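Local coordinates for IroE protein (Escherichia coli, PDB 2GZS) that hydrolyses the trilactone ring of enterobactin and its C-glucosylated forms (salmochelins), preferring the iron-free siderophores and mostly cutting once to give linear trimers, at residues 4-16 with 26-38. Numbering follows the deposited sequence.
Sequences ADKGSVFYHFSAT and HYRVWTAVPNTTA
His12 holds CG between its backbone N and carbonyl carbon (chi1 50°), which turns the imidazole across the neighbouring strand, over Val33, to Asn35, whose own CG stands anti to its carbonyl carbon (chi1 -77°). Ring and amide come nearly coplanar, 24° apart, and His12 ND1 donates to Asn35 OD1 at 2.6 Å, in the ring plane and almost in line with the amide C=O. One face of the same imidazole rests on Val33, whose CB sits 3.8 Å from the ring centroid. At the other end of the amide, Asn35 ND2 reaches Val9 O in a weak hydrogen bond, while Asn35 N donates a hydrogen bond to Phe10 O at 2.8 Å; a water joins that carbonyl to Thr36 OG1. Tyr11 offers one ring face to Pro34, whose CA lies over the ring centre, 3.9 Å from the centroid, while Tyr11 CE2 meets Pro34 CG and Tyr11 CD2 touches Ala32 CB; beyond, its hydroxyl is hydrogen-bonded to Pro72 O. Replacing Tyr11 by an alanine would probably open a gap beside Pro34 and Ala32 and leave Pro72 O without its hydroxyl partner. Phe13 CE1 presses on Ala32 CB at 3.4 Å, and Ala4 CB and Ala15 CB both approach Trp30 CD1, with Met55 of helix 51-57 packing on Ala4, Phe13 and Trp30. Pairs of backbone hydrogen bonds link His12 with Val33, Ser14 with Thr31 and Thr16 with Val29. On the face carrying these residues, one water bridges Val29 O and Thr31 OG1, and another, 3.1 Å from Thr31 O, joins that carbonyl to Ser14 OG. Strands 11-19 and 26-34 thus form an antiparallel hairpin at one edge of the mixed central sheet, the outer pair that leads into the alpha/beta-hydrolase fold of this esterase.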
loop_
_atom_site.group_PDB
_atom_site.type_symbol
_atom_site.label_atom_id
_atom_site.label_comp_id
_atom_site.label_asym_id
_atom_site.label_seq_id
_atom_site.Cartn_x
_atom_site.Cartn_y
_atom_site.Cartn_z
ATOM N N ALA A 4 5.671 -16.583 -7.034
ATOM C CA ALA A 4 4.470 -17.345 -6.739
ATOM C C ALA A 4 4.364 -18.666 -7.509
ATOM O O ALA A 4 3.849 -19.682 -7.016
ATOM C CB ALA A 4 3.226 -16.536 -7.110
ATOM N N ASP A 5 4.833 -18.648 -8.753
ATOM C CA ASP A 5 4.783 -19.809 -9.617
ATOM C C ASP A 5 5.833 -20.830 -9.179
ATOM O O ASP A 5 5.580 -22.031 -9.227
ATOM C CB ASP A 5 5.063 -19.471 -11.103
ATOM C CG ASP A 5 4.025 -18.464 -11.592
ATOM O OD1 ASP A 5 2.825 -18.805 -11.557
ATOM O OD2 ASP A 5 4.431 -17.366 -11.986
ATOM N N LYS A 6 6.995 -20.314 -8.774
ATOM C CA LYS A 6 8.113 -21.170 -8.362
ATOM C C LYS A 6 7.956 -21.702 -6.957
ATOM O O LYS A 6 8.339 -22.854 -6.709
ATOM C CB LYS A 6 9.410 -20.378 -8.522
ATOM C CG LYS A 6 10.384 -20.499 -7.361
ATOM C CD LYS A 6 11.645 -19.694 -7.664
ATOM C CE LYS A 6 12.896 -20.501 -7.364
ATOM N NZ LYS A 6 14.115 -19.628 -7.390
ATOM N N GLY A 7 7.377 -20.951 -6.015
ATOM C CA GLY A 7 7.305 -21.479 -4.640
ATOM C C GLY A 7 8.483 -21.042 -3.804
ATOM O O GLY A 7 9.508 -20.667 -4.349
ATOM N N SER A 8 8.323 -21.036 -2.484
ATOM C CA SER A 8 9.378 -20.665 -1.567
ATOM C C SER A 8 9.338 -21.577 -0.342
ATOM O O SER A 8 8.246 -22.017 0.098
ATOM C CB SER A 8 9.289 -19.210 -1.126
ATOM O OG SER A 8 10.180 -18.921 -0.092
ATOM N N VAL A 9 10.541 -21.851 0.205
ATOM C CA VAL A 9 10.454 -22.644 1.419
ATOM C C VAL A 9 9.851 -21.855 2.545
ATOM O O VAL A 9 9.420 -22.367 3.572
ATOM C CB VAL A 9 11.860 -23.151 1.819
ATOM C CG1 VAL A 9 12.316 -24.256 0.924
ATOM C CG2 VAL A 9 12.873 -21.991 1.763
ATOM N N PHE A 10 9.791 -20.494 2.478
ATOM C CA PHE A 10 9.344 -19.698 3.581
ATOM C C PHE A 10 7.828 -19.372 3.573
ATOM O O PHE A 10 7.277 -19.059 4.594
ATOM C CB PHE A 10 10.141 -18.359 3.520
ATOM C CG PHE A 10 11.627 -18.553 3.918
ATOM C CD1 PHE A 10 11.947 -18.802 5.223
ATOM C CD2 PHE A 10 12.571 -18.482 2.900
ATOM C CE1 PHE A 10 13.305 -18.965 5.549
ATOM C CE2 PHE A 10 13.918 -18.657 3.203
ATOM C CZ PHE A 10 14.222 -18.931 4.515
ATOM N N TYR A 11 7.247 -19.460 2.385
ATOM C CA TYR A 11 5.888 -18.956 2.130
ATOM C C TYR A 11 5.235 -19.786 1.030
ATOM O O TYR A 11 5.889 -20.333 0.164
ATOM C CB TYR A 11 5.939 -17.514 1.577
ATOM C CG TYR A 11 5.915 -16.363 2.512
ATOM C CD1 TYR A 11 7.029 -16.004 3.276
ATOM C CD2 TYR A 11 4.760 -15.583 2.694
ATOM C CE1 TYR A 11 7.087 -14.955 4.180
ATOM C CE2 TYR A 11 4.808 -14.523 3.596
ATOM C CZ TYR A 11 5.938 -14.184 4.329
ATOM O OH TYR A 11 5.968 -13.137 5.220
ATOM N N HIS A 12 3.908 -19.892 1.046
ATOM C CA HIS A 12 3.163 -20.526 -0.036
ATOM C C HIS A 12 2.207 -19.492 -0.650
ATOM O O HIS A 12 1.766 -18.593 0.017
ATOM C CB HIS A 12 2.324 -21.721 0.418
ATOM C CG HIS A 12 1.409 -21.634 1.577
ATOM N ND1 HIS A 12 1.820 -21.571 2.876
ATOM C CD2 HIS A 12 0.044 -21.603 1.640
ATOM C CE1 HIS A 12 0.809 -21.517 3.733
ATOM N NE2 HIS A 12 -0.265 -21.528 2.966
ATOM N N PHE A 13 1.909 -19.705 -1.897
ATOM C CA PHE A 13 1.205 -18.650 -2.645
ATOM C C PHE A 13 -0.038 -19.176 -3.318
ATOM O O PHE A 13 -0.098 -20.310 -3.752
ATOM C CB PHE A 13 2.130 -18.198 -3.770
ATOM C CG PHE A 13 3.420 -17.604 -3.292
ATOM C CD1 PHE A 13 3.538 -16.243 -3.160
ATOM C CD2 PHE A 13 4.490 -18.465 -2.976
ATOM C CE1 PHE A 13 4.742 -15.726 -2.717
ATOM C CE2 PHE A 13 5.682 -17.916 -2.536
ATOM C CZ PHE A 13 5.801 -16.556 -2.393
ATOM N N SER A 14 -1.023 -18.278 -3.456
ATOM C CA SER A 14 -2.124 -18.604 -4.352
ATOM C C SER A 14 -2.487 -17.358 -5.140
ATOM O O SER A 14 -2.031 -16.256 -4.756
ATOM C CB SER A 14 -3.278 -19.210 -3.548
ATOM O OG SER A 14 -3.652 -18.343 -2.524
ATOM N N ALA A 15 -3.207 -17.476 -6.243
ATOM C CA ALA A 15 -3.566 -16.281 -7.032
ATOM C C ALA A 15 -5.074 -16.305 -7.278
ATOM O O ALA A 15 -5.631 -17.387 -7.436
ATOM C CB ALA A 15 -2.821 -16.177 -8.351
ATOM N N THR A 16 -5.748 -15.160 -7.243
ATOM C CA THR A 16 -7.185 -15.065 -7.492
ATOM C C THR A 16 -7.396 -13.879 -8.449
ATOM O O THR A 16 -6.527 -13.033 -8.659
ATOM C CB THR A 16 -8.021 -14.840 -6.247
ATOM O OG1 THR A 16 -7.735 -13.630 -5.555
ATOM C CG2 THR A 16 -7.603 -15.900 -5.214
ATOM N N HIS A 26 -9.021 -5.567 -14.846
ATOM C CA HIS A 26 -9.020 -6.999 -14.486
ATOM C C HIS A 26 -7.845 -7.246 -13.542
ATOM O O HIS A 26 -6.715 -6.987 -13.972
ATOM C CB HIS A 26 -8.889 -7.839 -15.771
ATOM C CG HIS A 26 -9.967 -7.447 -16.771
ATOM N ND1 HIS A 26 -11.278 -7.811 -16.509
ATOM C CD2 HIS A 26 -9.953 -6.703 -17.879
ATOM C CE1 HIS A 26 -12.024 -7.321 -17.504
ATOM N NE2 HIS A 26 -11.244 -6.657 -18.330
ATOM N N TYR A 27 -8.143 -7.673 -12.325
ATOM C CA TYR A 27 -7.166 -7.754 -11.231
ATOM C C TYR A 27 -6.608 -9.172 -11.116
ATOM O O TYR A 27 -7.327 -10.148 -11.305
ATOM C CB TYR A 27 -7.771 -7.303 -9.871
ATOM C CG TYR A 27 -8.291 -5.869 -10.047
ATOM C CD1 TYR A 27 -7.517 -4.770 -9.789
ATOM C CD2 TYR A 27 -9.594 -5.701 -10.505
ATOM C CE1 TYR A 27 -7.960 -3.445 -9.946
ATOM C CE2 TYR A 27 -10.064 -4.395 -10.687
ATOM C CZ TYR A 27 -9.274 -3.318 -10.411
ATOM O OH TYR A 27 -9.738 -2.025 -10.599
ATOM N N ARG A 28 -5.332 -9.237 -10.758
ATOM C CA ARG A 28 -4.676 -10.533 -10.443
ATOM C C ARG A 28 -4.101 -10.387 -9.068
ATOM O O ARG A 28 -3.309 -9.451 -8.889
ATOM C CB ARG A 28 -3.589 -10.822 -11.470
ATOM C CG ARG A 28 -2.882 -12.192 -11.234
ATOM C CD ARG A 28 -2.009 -12.453 -12.447
ATOM N NE ARG A 28 -2.605 -12.655 -13.763
ATOM C CZ ARG A 28 -1.927 -12.352 -14.881
ATOM N NH1 ARG A 28 -0.694 -11.854 -14.771
ATOM N NH2 ARG A 28 -2.527 -12.561 -16.047
ATOM N N VAL A 29 -4.563 -11.143 -8.060
ATOM C CA VAL A 29 -4.222 -10.882 -6.668
ATOM C C VAL A 29 -3.474 -12.120 -6.148
ATOM O O VAL A 29 -4.017 -13.240 -6.197
ATOM C CB VAL A 29 -5.462 -10.601 -5.814
ATOM C CG1 VAL A 29 -5.085 -10.420 -4.334
ATOM C CG2 VAL A 29 -6.159 -9.378 -6.429
ATOM N N TRP A 30 -2.258 -11.882 -5.683
ATOM C CA TRP A 30 -1.469 -12.976 -5.114
ATOM C C TRP A 30 -1.511 -12.854 -3.594
ATOM O O TRP A 30 -1.338 -11.775 -2.997
ATOM C CB TRP A 30 -0.015 -12.952 -5.538
ATOM C CG TRP A 30 0.239 -13.207 -6.972
ATOM C CD1 TRP A 30 0.545 -14.437 -7.508
ATOM C CD2 TRP A 30 0.236 -12.281 -8.075
ATOM N NE1 TRP A 30 0.726 -14.312 -8.873
ATOM C CE2 TRP A 30 0.536 -12.990 -9.232
ATOM C CE3 TRP A 30 -0.016 -10.883 -8.122
ATOM C CZ2 TRP A 30 0.616 -12.383 -10.468
ATOM C CZ3 TRP A 30 0.060 -10.278 -9.382
ATOM C CH2 TRP A 30 0.360 -11.018 -10.528
ATOM N N THR A 31 -1.768 -13.978 -2.931
ATOM C CA THR A 31 -1.705 -14.052 -1.483
ATOM C C THR A 31 -0.528 -14.937 -1.069
ATOM O O THR A 31 -0.487 -16.112 -1.487
ATOM C CB THR A 31 -3.019 -14.562 -0.877
ATOM O OG1 THR A 31 -4.086 -13.683 -1.292
ATOM C CG2 THR A 31 -3.008 -14.460 0.640
ATOM N N ALA A 32 0.431 -14.425 -0.330
ATOM C CA ALA A 32 1.597 -15.125 0.152
ATOM C C ALA A 32 1.404 -15.343 1.641
ATOM O O ALA A 32 1.329 -14.403 2.412
ATOM C CB ALA A 32 2.910 -14.365 -0.135
ATOM N N VAL A 33 1.317 -16.632 2.068
ATOM C CA VAL A 33 1.067 -16.975 3.466
ATOM C C VAL A 33 2.350 -17.585 4.049
ATOM O O VAL A 33 2.904 -18.475 3.373
ATOM C CB VAL A 33 -0.072 -17.998 3.603
ATOM C CG1 VAL A 33 -0.279 -18.386 5.042
ATOM C CG2 VAL A 33 -1.410 -17.464 3.037
ATOM N N PRO A 34 2.809 -17.156 5.194
ATOM C CA PRO A 34 4.036 -17.739 5.771
ATOM C C PRO A 34 3.859 -19.249 6.024
ATOM O O PRO A 34 2.768 -19.704 6.335
ATOM C CB PRO A 34 4.189 -17.004 7.076
ATOM C CG PRO A 34 3.444 -15.686 6.875
ATOM C CD PRO A 34 2.239 -16.088 6.061
ATOM N N ASN A 35 4.962 -19.963 5.845
ATOM C CA ASN A 35 4.945 -21.394 6.195
ATOM C C ASN A 35 5.290 -21.601 7.634
ATOM O O ASN A 35 5.194 -22.739 8.095
ATOM C CB ASN A 35 5.949 -22.124 5.298
ATOM C CG ASN A 35 5.421 -22.322 3.913
ATOM O OD1 ASN A 35 4.255 -21.973 3.623
ATOM N ND2 ASN A 35 6.183 -22.920 3.007
ATOM N N THR A 36 5.749 -20.578 8.324
ATOM C CA THR A 36 5.926 -20.693 9.786
ATOM C C THR A 36 4.589 -20.344 10.415
ATOM O O THR A 36 3.726 -19.596 9.915
ATOM C CB THR A 36 7.136 -19.863 10.177
ATOM O OG1 THR A 36 7.040 -18.499 9.773
ATOM C CG2 THR A 36 8.333 -20.346 9.328
ATOM N N THR A 37 4.336 -20.947 11.563
ATOM C CA THR A 37 3.021 -20.858 12.227
ATOM C C THR A 37 2.701 -19.442 12.718
ATOM O O THR A 37 3.594 -18.720 13.143
ATOM C CB THR A 37 3.019 -21.924 13.337
ATOM O OG1 THR A 37 3.060 -23.214 12.675
ATOM C CG2 THR A 37 1.767 -21.907 14.191
ATOM N N ALA A 38 1.470 -19.012 12.607
ATOM C CA ALA A 38 1.062 -17.641 12.967
ATOM C C ALA A 38 1.067 -17.455 14.464
ATOM O O ALA A 38 0.785 -18.447 15.138
ATOM C CB ALA A 38 -0.354 -17.389 12.487
HETATM O O HOH W 1 7.896 -17.979 7.106
HETATM O O HOH W 2 -4.924 -14.649 -3.869
HETATM O O HOH W 3 -1.747 -18.730 -0.390
#